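Local coordinates for SusD superfamily protein (PDB 3MYV) that probably binds polysaccharides at the bacterial cell surface as a SusD-type outer-membrane protein, at residues L171-A174 against V175-M178; Q355-G358 against Y359-I363; T133-K136 against G137-L140; V279-K282 against Y283-M287; G31-A35 against A36-Y40. All coordinates share one frame; numbering follows the deposited sequence. Where two conformers were deposited one is given.

Contact 1: residues L171-A174 against V175-M178; sequences LEEA and VTLM
The hydroxyl of Thr176 bends back on its own helix and gives its proton to the carbonyl of Glu173, OG1 to O 2.7 Å, lying in the carbonyl plane on a lone pair. A first torsion of 68° brings this about, setting OG1 between the backbone N and the carbonyl carbon and leaving the methyl CG2 3.5 Å from Glu172 O. Glu173 O is shared: besides the hydroxyl it takes two weak backbone bonds, from Thr176 N and Leu177 N. Two residues earlier the bonding is regular, Val175 N donating to Leu171 O at 3.0 Å and 167°. This is the C-terminal end of helix 160-177, where the i to i+4 bonds weaken and i to i+3 bonds join them: Leu177 N reaches Ala174 O at 2.9 Å from well above the carbonyl plane, while Met178 N, on the first residue to leave helical torsions, keeps a weak i to i+4 bond to the same oxygen. The selenomethionine side chain of Met178 runs back alongside the last turn, its CG 3.1 Å from Ala174 O and its SE 4.2 Å from Ala174 CB, an apolar touch. Met178 packs on helix 189-202, Ala174 and Leu177 on helix 103-128, and Leu171 on both, and the carboxylate of Glu172 is hydrogen-bonded through OE2 to Tyr200 OH.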
loop_
_atom_site.group_PDB
_atom_site.type_symbol
_atom_site.label_atom_id
_atom_site.label_comp_id
_atom_site.label_asym_id
_atom_site.label_seq_id
_atom_site.Cartn_x
_atom_site.Cartn_y
_atom_site.Cartn_z
ATOM N N LEU A 171 7.158 7.865 -12.926
ATOM C CA LEU A 171 6.150 8.600 -12.195
ATOM C C LEU A 171 6.380 10.120 -12.288
ATOM O O LEU A 171 5.420 10.856 -12.435
ATOM C CB LEU A 171 6.105 8.070 -10.756
ATOM C CG LEU A 171 4.860 8.147 -9.898
ATOM C CD1 LEU A 171 3.565 7.855 -10.626
ATOM C CD2 LEU A 171 5.127 7.213 -8.709
ATOM N N GLU A 172 7.636 10.589 -12.290
ATOM C CA GLU A 172 7.912 12.013 -12.482
ATOM C C GLU A 172 7.341 12.475 -13.838
ATOM O O GLU A 172 6.675 13.508 -13.916
ATOM C CB GLU A 172 9.424 12.320 -12.372
ATOM C CG GLU A 172 9.963 12.126 -10.963
ATOM C CD GLU A 172 11.489 12.215 -10.884
ATOM O OE1 GLU A 172 12.165 12.015 -11.912
ATOM O OE2 GLU A 172 12.015 12.469 -9.782
ATOM N N GLU A 173 7.538 11.677 -14.886
ATOM C CA GLU A 173 6.956 12.005 -16.182
ATOM C C GLU A 173 5.418 11.907 -16.184
ATOM O O GLU A 173 4.739 12.801 -16.717
ATOM C CB GLU A 173 7.584 11.175 -17.298
ATOM C CG GLU A 173 7.059 11.562 -18.649
ATOM C CD GLU A 173 7.638 10.771 -19.799
ATOM O OE1 GLU A 173 8.593 9.977 -19.589
ATOM O OE2 GLU A 173 7.113 10.957 -20.918
ATOM N N ALA A 174 4.877 10.848 -15.591
ATOM C CA ALA A 174 3.422 10.645 -15.500
ATOM C C ALA A 174 2.712 11.872 -14.925
ATOM O O ALA A 174 1.692 12.345 -15.465
ATOM C CB ALA A 174 3.095 9.400 -14.653
ATOM N N VAL A 175 3.254 12.378 -13.821
ATOM C CA VAL A 175 2.696 13.536 -13.139
ATOM C C VAL A 175 2.577 14.704 -14.113
ATOM O O VAL A 175 1.574 15.413 -14.102
ATOM C CB VAL A 175 3.527 13.924 -11.883
ATOM C CG1 VAL A 175 3.132 15.366 -11.383
ATOM C CG2 VAL A 175 3.322 12.886 -10.751
ATOM N N THR A 176 3.580 14.906 -14.978
ATOM C CA THR A 176 3.531 16.061 -15.867
ATOM C C THR A 176 2.421 15.902 -16.907
ATOM O O THR A 176 1.946 16.895 -17.424
ATOM C CB THR A 176 4.883 16.339 -16.596
ATOM O OG1 THR A 176 5.156 15.297 -17.536
ATOM C CG2 THR A 176 6.052 16.477 -15.577
ATOM N N LEU A 177 2.037 14.667 -17.227
ATOM C CA LEU A 177 0.998 14.400 -18.238
ATOM C C LEU A 177 -0.445 14.348 -17.725
ATOM O O LEU A 177 -1.374 14.470 -18.512
ATOM C CB LEU A 177 1.272 13.062 -18.925
ATOM C CG LEU A 177 2.606 12.966 -19.666
ATOM C CD1 LEU A 177 2.748 11.588 -20.286
ATOM C CD2 LEU A 177 2.697 14.084 -20.695
HETATM N N MSE A 178 -0.625 14.117 -16.428
HETATM C CA MSE A 178 -1.931 13.753 -15.864
HETATM C C MSE A 178 -2.856 14.925 -15.509
HETATM O O MSE A 178 -2.413 16.046 -15.262
HETATM C CB MSE A 178 -1.712 12.859 -14.629
HETATM C CG MSE A 178 -1.283 11.444 -15.004
HETATM SE SE MSE A 178 -0.768 10.430 -13.478
HETATM C CE MSE A 178 -2.582 9.951 -12.966
#

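Contact 2: residues Q355-G358 against Y359-I363; sequences QGLG and YLNEI
Asn361 turns its amide back along the helix onto the carbonyl of Leu357, ND2 to O 3.0 Å with an N-H...O angle of 159°. The acceptor lies near the plane of the amide, whereas the donor stands above the plane of the carbonyl. Asn361 N reaches that oxygen too, at 2.9 Å and from the opposite face, so Leu357 O is gripped by two N-H groups of one residue. Leu357 carries CG anti to its N (chi1 -175°), which lays its branch alongside the amide, pointing the same way, with CD1 3.5 Å from ND2. The same methyl meets Leu360 CD2 at 4.3 Å. Asn361 OD1 accepts from Val373 N, so both ends of the amide are engaged and its flip is settled. Tyr359 swings the other way: chi1 of -68° sets CG beside the backbone N, which brings CD2 to 3.5 Å from Gln355 O, and its hydroxyl bonds to Asp214 OD1. Its ring meets that of Tyr338 nearly at right angles, and Leu360 packs on Ala342. Helix 350-367 packs through Tyr359 on helices 206-223 and 334-348, and through Leu360 and Ile363 on helix 380-391, helix-on-helix packing consistent with the TPR-like helical scaffold of SusD proteins.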
loop_
_atom_site.group_PDB
_atom_site.type_symbol
_atom_site.label_atom_id
_atom_site.label_comp_id
_atom_site.label_asym_id
_atom_site.label_seq_id
_atom_site.Cartn_x
_atom_site.Cartn_y
_atom_site.Cartn_z
ATOM N N GLN A 355 8.785 22.192 10.019
ATOM C CA GLN A 355 7.575 22.043 9.229
ATOM C C GLN A 355 6.963 20.637 9.380
ATOM O O GLN A 355 5.759 20.497 9.516
ATOM C CB GLN A 355 7.874 22.387 7.756
ATOM C CG GLN A 355 8.110 23.893 7.529
ATOM C CD GLN A 355 8.908 24.226 6.251
ATOM O OE1 GLN A 355 8.667 23.658 5.178
ATOM N NE2 GLN A 355 9.846 25.180 6.365
ATOM N N GLY A 356 7.812 19.610 9.423
ATOM C CA GLY A 356 7.351 18.228 9.509
ATOM C C GLY A 356 6.728 17.961 10.860
ATOM O O GLY A 356 5.782 17.187 10.970
ATOM N N LEU A 357 7.236 18.637 11.888
ATOM C CA LEU A 357 6.621 18.543 13.214
ATOM C C LEU A 357 5.206 19.131 13.180
ATOM O O LEU A 357 4.302 18.619 13.825
ATOM C CB LEU A 357 7.470 19.282 14.238
ATOM C CG LEU A 357 7.062 19.197 15.717
ATOM C CD1 LEU A 357 6.839 17.725 16.131
ATOM C CD2 LEU A 357 8.105 19.879 16.587
ATOM N N GLY A 358 5.034 20.224 12.442
ATOM C CA GLY A 358 3.723 20.854 12.277
ATOM C C GLY A 358 2.741 19.856 11.659
ATOM O O GLY A 358 1.620 19.658 12.150
ATOM N N TYR A 359 3.179 19.195 10.603
ATOM C CA TYR A 359 2.358 18.172 9.955
ATOM C C TYR A 359 2.082 16.961 10.854
ATOM O O TYR A 359 0.953 16.438 10.876
ATOM C CB TYR A 359 2.992 17.749 8.631
ATOM C CG TYR A 359 2.971 18.814 7.568
ATOM C CD1 TYR A 359 1.807 19.529 7.291
ATOM C CD2 TYR A 359 4.085 19.075 6.791
ATOM C CE1 TYR A 359 1.787 20.487 6.310
ATOM C CE2 TYR A 359 4.073 20.020 5.818
ATOM C CZ TYR A 359 2.924 20.720 5.555
ATOM O OH TYR A 359 2.898 21.675 4.558
ATOM N N LEU A 360 3.096 16.526 11.605
ATOM C CA LEU A 360 2.922 15.421 12.535
ATOM C C LEU A 360 1.816 15.793 13.514
ATOM O O LEU A 360 0.914 15.008 13.701
ATOM C CB LEU A 360 4.224 15.079 13.260
ATOM C CG LEU A 360 4.125 13.944 14.297
ATOM C CD1 LEU A 360 3.672 12.590 13.591
ATOM C CD2 LEU A 360 5.397 13.832 15.059
ATOM N N ASN A 361 1.884 17.000 14.097
ATOM C CA ASN A 361 0.898 17.451 15.080
ATOM C C ASN A 361 -0.496 17.542 14.524
ATOM O O ASN A 361 -1.468 17.286 15.227
ATOM C CB ASN A 361 1.288 18.775 15.747
ATOM C CG ASN A 361 2.194 18.551 16.930
ATOM O OD1 ASN A 361 1.717 18.277 18.031
ATOM N ND2 ASN A 361 3.513 18.602 16.705
ATOM N N GLU A 362 -0.613 17.921 13.259
ATOM C CA GLU A 362 -1.946 17.939 12.647
ATOM C C GLU A 362 -2.624 16.585 12.728
ATOM O O GLU A 362 -3.837 16.499 13.017
ATOM C CB GLU A 362 -1.873 18.368 11.205
ATOM C CG GLU A 362 -3.213 18.790 10.676
ATOM C CD GLU A 362 -3.526 20.227 10.993
ATOM O OE1 GLU A 362 -2.631 21.068 10.768
ATOM O OE2 GLU A 362 -4.668 20.509 11.429
ATOM N N ILE A 363 -1.852 15.522 12.519
ATOM C CA ILE A 363 -2.405 14.162 12.549
ATOM C C ILE A 363 -2.627 13.715 14.004
ATOM O O ILE A 363 -3.649 13.076 14.345
ATOM C CB ILE A 363 -1.492 13.170 11.796
ATOM C CG1 ILE A 363 -1.381 13.588 10.315
ATOM C CG2 ILE A 363 -1.981 11.706 11.973
ATOM C CD1 ILE A 363 -2.720 13.631 9.533
#

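Contact 3: residues T133-K136 against G137-L140; sequences TKDK and GASL
The chain reverses in a type I' beta turn from Asp135 to Ala138, closed by Ala138 N on Asp135 O at 3.1 Å, with Lys136 and Gly137 both at positive phi. A chi1 of 65° puts Asp135 CG between the backbone N and the carbonyl carbon, which turns the carboxylate toward the amides that follow. OD1 takes weak bonds from Gly137 N at 3.0 Å and Ala138 N at 3.2 Å. OD2 takes a third weak one from Ser139 N at 3.0 Å, and also lies 3.5 Å from Ser139 CB. A water is hydrogen-bonded to OD1 at 2.7 Å and to Ser139 OG, which is held in addition by Tyr130 N. An alanine at Asp135 is likely to leave the amides of Gly137 and Ser139 without their carboxylate partner and the water with one hold fewer, freeing the turn to shift. Positive phi suits Gly137, where a CB would clash with Lys136 O; backbone hydrogen bonds join Gly137 to Ala161 and Ser139 to Val160. The turn thus leads from helix 132-135 into strand 140-143, and the three N-H groups round one carboxylate would be expected to stabilise its negative charge.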
loop_
_atom_site.group_PDB
_atom_site.type_symbol
_atom_site.label_atom_id
_atom_site.label_comp_id
_atom_site.label_asym_id
_atom_site.label_seq_id
_atom_site.Cartn_x
_atom_site.Cartn_y
_atom_site.Cartn_z
ATOM N N THR A 133 16.670 0.615 1.238
ATOM C CA THR A 133 17.485 1.236 2.273
ATOM C C THR A 133 18.428 0.250 2.956
ATOM O O THR A 133 19.356 0.676 3.604
ATOM C CB THR A 133 16.595 1.953 3.327
ATOM O OG1 THR A 133 15.486 1.114 3.662
ATOM C CG2 THR A 133 16.072 3.255 2.751
ATOM N N LYS A 134 18.259 -1.058 2.771
ATOM C CA LYS A 134 19.240 -2.022 3.340
ATOM C C LYS A 134 20.656 -1.881 2.761
ATOM O O LYS A 134 21.665 -1.983 3.480
ATOM C CB LYS A 134 18.769 -3.475 3.161
ATOM C CG LYS A 134 19.691 -4.495 3.834
ATOM C CD LYS A 134 19.197 -5.904 3.635
ATOM C CE LYS A 134 20.034 -6.870 4.440
ATOM N NZ LYS A 134 19.639 -8.281 4.134
ATOM N N ASP A 135 20.720 -1.613 1.467
ATOM C CA ASP A 135 21.926 -1.863 0.702
ATOM C C ASP A 135 21.984 -1.045 -0.581
ATOM O O ASP A 135 22.575 -1.479 -1.579
ATOM C CB ASP A 135 21.965 -3.358 0.373
ATOM C CG ASP A 135 20.823 -3.788 -0.540
ATOM O OD1 ASP A 135 19.942 -2.960 -0.852
ATOM O OD2 ASP A 135 20.837 -4.966 -0.970
ATOM N N LYS A 136 21.385 0.143 -0.557
ATOM C CA LYS A 136 21.282 0.995 -1.735
ATOM C C LYS A 136 20.748 0.227 -2.944
ATOM O O LYS A 136 21.192 0.432 -4.079
ATOM C CB LYS A 136 22.634 1.669 -2.041
ATOM C CG LYS A 136 23.078 2.712 -0.998
ATOM C CD LYS A 136 22.354 4.028 -1.210
ATOM C CE LYS A 136 22.687 5.101 -0.162
ATOM N NZ LYS A 136 21.514 6.041 0.008
ATOM N N GLY A 137 19.793 -0.673 -2.712
ATOM C CA GLY A 137 19.101 -1.323 -3.813
ATOM C C GLY A 137 19.943 -2.368 -4.530
ATOM O O GLY A 137 19.642 -2.727 -5.673
ATOM N N ALA A 138 20.975 -2.862 -3.864
ATOM C CA ALA A 138 21.897 -3.809 -4.469
ATOM C C ALA A 138 21.303 -5.193 -4.681
ATOM O O ALA A 138 21.702 -5.873 -5.623
ATOM C CB ALA A 138 23.211 -3.915 -3.661
ATOM N N SER A 139 20.360 -5.600 -3.835
ATOM C CA SER A 139 19.743 -6.926 -3.956
ATOM C C SER A 139 18.874 -7.007 -5.202
ATOM O O SER A 139 18.466 -6.000 -5.766
ATOM C CB SER A 139 18.897 -7.256 -2.729
ATOM O OG SER A 139 17.662 -6.561 -2.748
ATOM N N LEU A 140 18.584 -8.228 -5.627
ATOM C CA LEU A 140 17.747 -8.429 -6.769
ATOM C C LEU A 140 16.303 -8.143 -6.409
ATOM O O LEU A 140 15.807 -8.561 -5.363
ATOM C CB LEU A 140 17.878 -9.869 -7.319
ATOM C CG LEU A 140 19.241 -10.275 -7.903
ATOM C CD1 LEU A 140 19.196 -11.750 -8.283
ATOM C CD2 LEU A 140 19.648 -9.464 -9.140
HETATM O O HOH W 1 17.719 -3.900 -2.064
#

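Contact 4: residues V279-K282 against Y283-M287; sequences VTQK and YAEQM
A first torsion of 57° on Thr280 turns OG1 back over the start of helix 281-288, where it accepts from Tyr283 N at 3.3 Å and 160°. This is an N-cap: the hydroxyl oxygen serves an amide of the first turn, and it also bonds to Asp46 O. Tyr283 holds CG anti to its N (chi1 -176°), which brings CD2 to 4.0 Å from Val279 CB, while Val279 CG2 touches Ala284 CB. Strands 299-304 and 307-312 close over these groups, through Leu299 and Trp310, and the tyrosine hydroxyl bonds to Lys389 O. On the more open side Gln281 and Glu285 run out as extended chains; in one of the two conformers of Gln281 its NE2 lies 2.6 Å from Glu285 OE2, above the carboxylate plane, a bond that the second conformer leaves doubtful. Lys282 NZ makes a salt bridge to Asp47, while Gln286 NE2 is bonded to Ser388 OG. The two side chains, Lys282 and Gln286, lie side by side, pointing the same way, and a water joins them, accepting from Lys282 NZ at 2.8 Å and donating to Gln286 OE1.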
loop_
_atom_site.group_PDB
_atom_site.type_symbol
_atom_site.label_atom_id
_atom_site.label_comp_id
_atom_site.label_asym_id
_atom_site.label_seq_id
_atom_site.Cartn_x
_atom_site.Cartn_y
_atom_site.Cartn_z
ATOM N N VAL A 279 -6.512 -7.079 15.339
ATOM C CA VAL A 279 -5.373 -6.319 15.811
ATOM C C VAL A 279 -4.702 -7.145 16.909
ATOM O O VAL A 279 -5.323 -7.993 17.539
ATOM C CB VAL A 279 -5.717 -4.875 16.276
ATOM C CG1 VAL A 279 -6.435 -4.124 15.129
ATOM C CG2 VAL A 279 -6.537 -4.860 17.585
ATOM N N THR A 280 -3.426 -6.889 17.128
ATOM C CA THR A 280 -2.687 -7.555 18.198
ATOM C C THR A 280 -3.023 -6.891 19.547
ATOM O O THR A 280 -3.602 -5.770 19.604
ATOM C CB THR A 280 -1.184 -7.428 17.953
ATOM O OG1 THR A 280 -0.866 -6.037 17.847
ATOM C CG2 THR A 280 -0.768 -8.162 16.673
ATOM N N GLN A 281 -2.675 -7.582 20.629
ATOM C CA GLN A 281 -2.847 -7.035 21.959
ATOM C C GLN A 281 -2.038 -5.730 22.094
ATOM O O GLN A 281 -2.503 -4.768 22.697
ATOM C CB GLN A 281 -2.448 -8.050 23.034
ATOM C CG GLN A 281 -2.876 -7.627 24.441
ATOM C CD GLN A 281 -2.534 -8.644 25.508
ATOM O OE1 GLN A 281 -2.730 -9.843 25.330
ATOM N NE2 GLN A 281 -2.046 -8.163 26.642
ATOM N N LYS A 282 -0.852 -5.688 21.494
ATOM C CA LYS A 282 -0.006 -4.491 21.518
ATOM C C LYS A 282 -0.740 -3.288 20.925
ATOM O O LYS A 282 -0.761 -2.224 21.530
ATOM C CB LYS A 282 1.312 -4.747 20.779
ATOM C CG LYS A 282 2.181 -3.518 20.567
ATOM C CD LYS A 282 2.193 -3.064 19.092
ATOM C CE LYS A 282 2.787 -1.674 18.945
ATOM N NZ LYS A 282 2.772 -1.124 17.559
ATOM N N TYR A 283 -1.371 -3.447 19.773
ATOM C CA TYR A 283 -2.054 -2.324 19.158
ATOM C C TYR A 283 -3.281 -1.908 19.995
ATOM O O TYR A 283 -3.515 -0.727 20.244
ATOM C CB TYR A 283 -2.492 -2.632 17.735
ATOM C CG TYR A 283 -3.132 -1.420 17.063
ATOM C CD1 TYR A 283 -2.348 -0.462 16.424
ATOM C CD2 TYR A 283 -4.504 -1.200 17.117
ATOM C CE1 TYR A 283 -2.903 0.639 15.823
ATOM C CE2 TYR A 283 -5.071 -0.073 16.541
ATOM C CZ TYR A 283 -4.249 0.849 15.886
ATOM O OH TYR A 283 -4.797 1.968 15.302
ATOM N N ALA A 284 -4.040 -2.894 20.444
ATOM C CA ALA A 284 -5.226 -2.631 21.231
ATOM C C ALA A 284 -4.862 -1.875 22.502
ATOM O O ALA A 284 -5.489 -0.865 22.835
ATOM C CB ALA A 284 -5.919 -3.925 21.554
ATOM N N GLU A 285 -3.831 -2.346 23.193
ATOM C CA GLU A 285 -3.347 -1.674 24.415
ATOM C C GLU A 285 -2.822 -0.257 24.185
ATOM O O GLU A 285 -3.103 0.608 25.002
ATOM C CB GLU A 285 -2.269 -2.506 25.109
ATOM C CG GLU A 285 -2.845 -3.705 25.756
ATOM C CD GLU A 285 -1.807 -4.598 26.425
ATOM O OE1 GLU A 285 -0.575 -4.348 26.318
ATOM O OE2 GLU A 285 -2.263 -5.563 27.049
ATOM N N GLN A 286 -2.054 -0.058 23.110
ATOM C CA GLN A 286 -1.582 1.272 22.634
ATOM C C GLN A 286 -2.800 2.228 22.585
ATOM O O GLN A 286 -2.791 3.322 23.185
ATOM C CB GLN A 286 -0.848 1.118 21.235
ATOM C CG GLN A 286 -0.520 2.420 20.326
ATOM C CD GLN A 286 0.357 2.160 18.998
ATOM O OE1 GLN A 286 1.481 2.642 18.900
ATOM N NE2 GLN A 286 -0.203 1.468 17.986
HETATM N N MSE A 287 -3.874 1.782 21.937
HETATM C CA MSE A 287 -5.029 2.661 21.645
HETATM C C MSE A 287 -5.941 2.856 22.852
HETATM O O MSE A 287 -6.436 3.972 23.105
HETATM C CB MSE A 287 -5.906 2.122 20.502
HETATM C CG MSE A 287 -5.323 2.164 19.095
HETATM SE SE MSE A 287 -4.068 3.574 18.718
HETATM C CE MSE A 287 -5.233 5.095 18.632
HETATM O O HOH W 2 3.516 1.535 17.845
#

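Contact 5: residues G31-A35 against A36-Y40; sequences GYYGA and AMFAY. With EDO (1,2-ethanediol), chain I.
Met37, a selenomethionine, runs alongside Tyr32 and Tyr33. Its CB lies 3.7 Å from Tyr32 O and near Tyr33 CE1. CG comes next, over one face of the Tyr33 ring in a CH-pi contact, 3.9 Å from the centroid, and 3.7 Å from Tyr32 CE1. The chain then bends at chi2 and chi3, so that SE stands at the edge of the Tyr32 ring and oblique to the Tyr33 ring, a Met-aromatic contact with each. The backbone carrying them is a type I beta turn, Tyr32 to Ala35, running into the N-terminus of helix 36-43: Ala35 is the N-cap residue, Met37 N donates to Tyr32 O at 3.0 Å, and Ala39 N to Ala35 O at 3.1 Å. Tyr33 also turns its edge to the face of Phe38 in an offset edge-to-face pair, planes at 64°, CD1 3.8 Å from Phe38 CZ. Both tyrosine hydroxyls bond to Asp123 OD2, and Tyr33 OH accepts from O2 of an ethanediol at 2.8 Å. With an alanine here, Met37 CG would probably lose its ring face, and Asp123 and the diol one partner each. That diol, probably from the crystallisation liquor, is also held by Arg126 and Arg198; the Phe38 ring stacks with Trp265.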
loop_
_atom_site.group_PDB
_atom_site.type_symbol
_atom_site.label_atom_id
_atom_site.label_comp_id
_atom_site.label_asym_id
_atom_site.label_seq_id
_atom_site.Cartn_x
_atom_site.Cartn_y
_atom_site.Cartn_z
ATOM N N GLY A 31 -6.515 -11.158 -5.153
ATOM C CA GLY A 31 -5.108 -11.514 -5.210
ATOM C C GLY A 31 -4.118 -10.355 -5.199
ATOM O O GLY A 31 -2.899 -10.579 -5.014
ATOM N N TYR A 32 -4.609 -9.136 -5.438
ATOM C CA TYR A 32 -3.753 -7.932 -5.410
ATOM C C TYR A 32 -4.369 -6.862 -4.479
ATOM O O TYR A 32 -4.325 -7.044 -3.267
ATOM C CB TYR A 32 -3.460 -7.465 -6.855
ATOM C CG TYR A 32 -2.405 -6.367 -7.036
ATOM C CD1 TYR A 32 -1.457 -6.088 -6.038
ATOM C CD2 TYR A 32 -2.333 -5.643 -8.232
ATOM C CE1 TYR A 32 -0.484 -5.070 -6.213
ATOM C CE2 TYR A 32 -1.368 -4.641 -8.423
ATOM C CZ TYR A 32 -0.452 -4.354 -7.405
ATOM O OH TYR A 32 0.506 -3.388 -7.590
ATOM N N TYR A 33 -4.982 -5.801 -5.003
ATOM C CA TYR A 33 -5.516 -4.738 -4.139
ATOM C C TYR A 33 -6.941 -4.963 -3.602
ATOM O O TYR A 33 -7.487 -4.133 -2.868
ATOM C CB TYR A 33 -5.357 -3.373 -4.823
ATOM C CG TYR A 33 -3.997 -2.750 -4.571
ATOM C CD1 TYR A 33 -3.636 -2.336 -3.285
ATOM C CD2 TYR A 33 -3.071 -2.607 -5.591
ATOM C CE1 TYR A 33 -2.413 -1.775 -3.029
ATOM C CE2 TYR A 33 -1.816 -2.048 -5.333
ATOM C CZ TYR A 33 -1.507 -1.635 -4.042
ATOM O OH TYR A 33 -0.278 -1.091 -3.757
ATOM N N GLY A 34 -7.554 -6.090 -3.951
ATOM C CA GLY A 34 -8.800 -6.484 -3.305
ATOM C C GLY A 34 -8.627 -7.026 -1.894
ATOM O O GLY A 34 -9.588 -7.013 -1.108
ATOM N N ALA A 35 -7.423 -7.501 -1.576
ATOM C CA ALA A 35 -7.131 -8.082 -0.260
ATOM C C ALA A 35 -5.640 -8.370 -0.012
ATOM O O ALA A 35 -5.090 -7.960 1.012
ATOM C CB ALA A 35 -7.940 -9.392 -0.066
ATOM N N ALA A 36 -4.999 -9.112 -0.910
ATOM C CA ALA A 36 -3.659 -9.675 -0.611
ATOM C C ALA A 36 -2.606 -8.646 -0.202
ATOM O O ALA A 36 -1.805 -8.923 0.683
ATOM C CB ALA A 36 -3.126 -10.546 -1.757
HETATM N N MSE A 37 -2.590 -7.486 -0.853
HETATM C CA MSE A 37 -1.550 -6.459 -0.555
HETATM C C MSE A 37 -1.642 -6.015 0.919
HETATM O O MSE A 37 -0.623 -5.782 1.578
HETATM C CB MSE A 37 -1.698 -5.227 -1.457
HETATM C CG MSE A 37 -0.722 -5.023 -2.571
HETATM SE SE MSE A 37 1.123 -5.510 -2.400
HETATM C CE MSE A 37 1.534 -5.211 -0.574
ATOM N N PHE A 38 -2.853 -5.962 1.432
ATOM C CA PHE A 38 -3.118 -5.489 2.774
ATOM C C PHE A 38 -2.805 -6.565 3.762
ATOM O O PHE A 38 -2.210 -6.291 4.791
ATOM C CB PHE A 38 -4.554 -4.987 2.885
ATOM C CG PHE A 38 -4.865 -3.899 1.891
ATOM C CD1 PHE A 38 -4.339 -2.631 2.057
ATOM C CD2 PHE A 38 -5.642 -4.151 0.788
ATOM C CE1 PHE A 38 -4.581 -1.643 1.132
ATOM C CE2 PHE A 38 -5.898 -3.170 -0.143
ATOM C CZ PHE A 38 -5.375 -1.918 0.022
ATOM N N ALA A 39 -3.178 -7.803 3.444
ATOM C CA ALA A 39 -2.790 -8.938 4.280
ATOM C C ALA A 39 -1.286 -8.937 4.463
ATOM O O ALA A 39 -0.762 -9.159 5.553
ATOM C CB ALA A 39 -3.262 -10.236 3.655
ATOM N N TYR A 40 -0.589 -8.679 3.372
ATOM C CA TYR A 40 0.864 -8.748 3.351
ATOM C C TYR A 40 1.470 -7.654 4.235
ATOM O O TYR A 40 2.256 -7.931 5.146
ATOM C CB TYR A 40 1.347 -8.615 1.900
ATOM C CG TYR A 40 2.796 -8.971 1.689
ATOM C CD1 TYR A 40 3.798 -8.048 1.938
ATOM C CD2 TYR A 40 3.159 -10.246 1.249
ATOM C CE1 TYR A 40 5.152 -8.372 1.749
ATOM C CE2 TYR A 40 4.502 -10.580 1.071
ATOM C CZ TYR A 40 5.489 -9.632 1.324
ATOM O OH TYR A 40 6.810 -9.984 1.150
HETATM C C1 EDO I . -1.013 -0.346 0.210
HETATM O O1 EDO I . 0.044 -0.402 1.160
HETATM C C2 EDO I . -0.929 0.939 -0.619
HETATM O O2 EDO I . 0.006 0.812 -1.743
#

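Overall arrangement
Contact 5 is the buried one, its centre about 9 Å from that of the chain, and it works through aromatic rings and selenium; the other four centres lie about 20 to 22 Å out and rely more on polar bonds. Contacts 4 and 5 both begin helices, with a threonine hydroxyl capping the former, whereas contact 1 ends one and contact 2 lies inside one. Contact 3, a surface turn, is governed by a single carboxylate. Contacts 1 and 5 share a neighbour, helix 103-128, and contacts 2 and 4 both touch helix 380-391, their nearest atoms about 9 Å apart. Contacts 1 and 4 lie on opposite sides of the chain's centre, about 40 Å between centres.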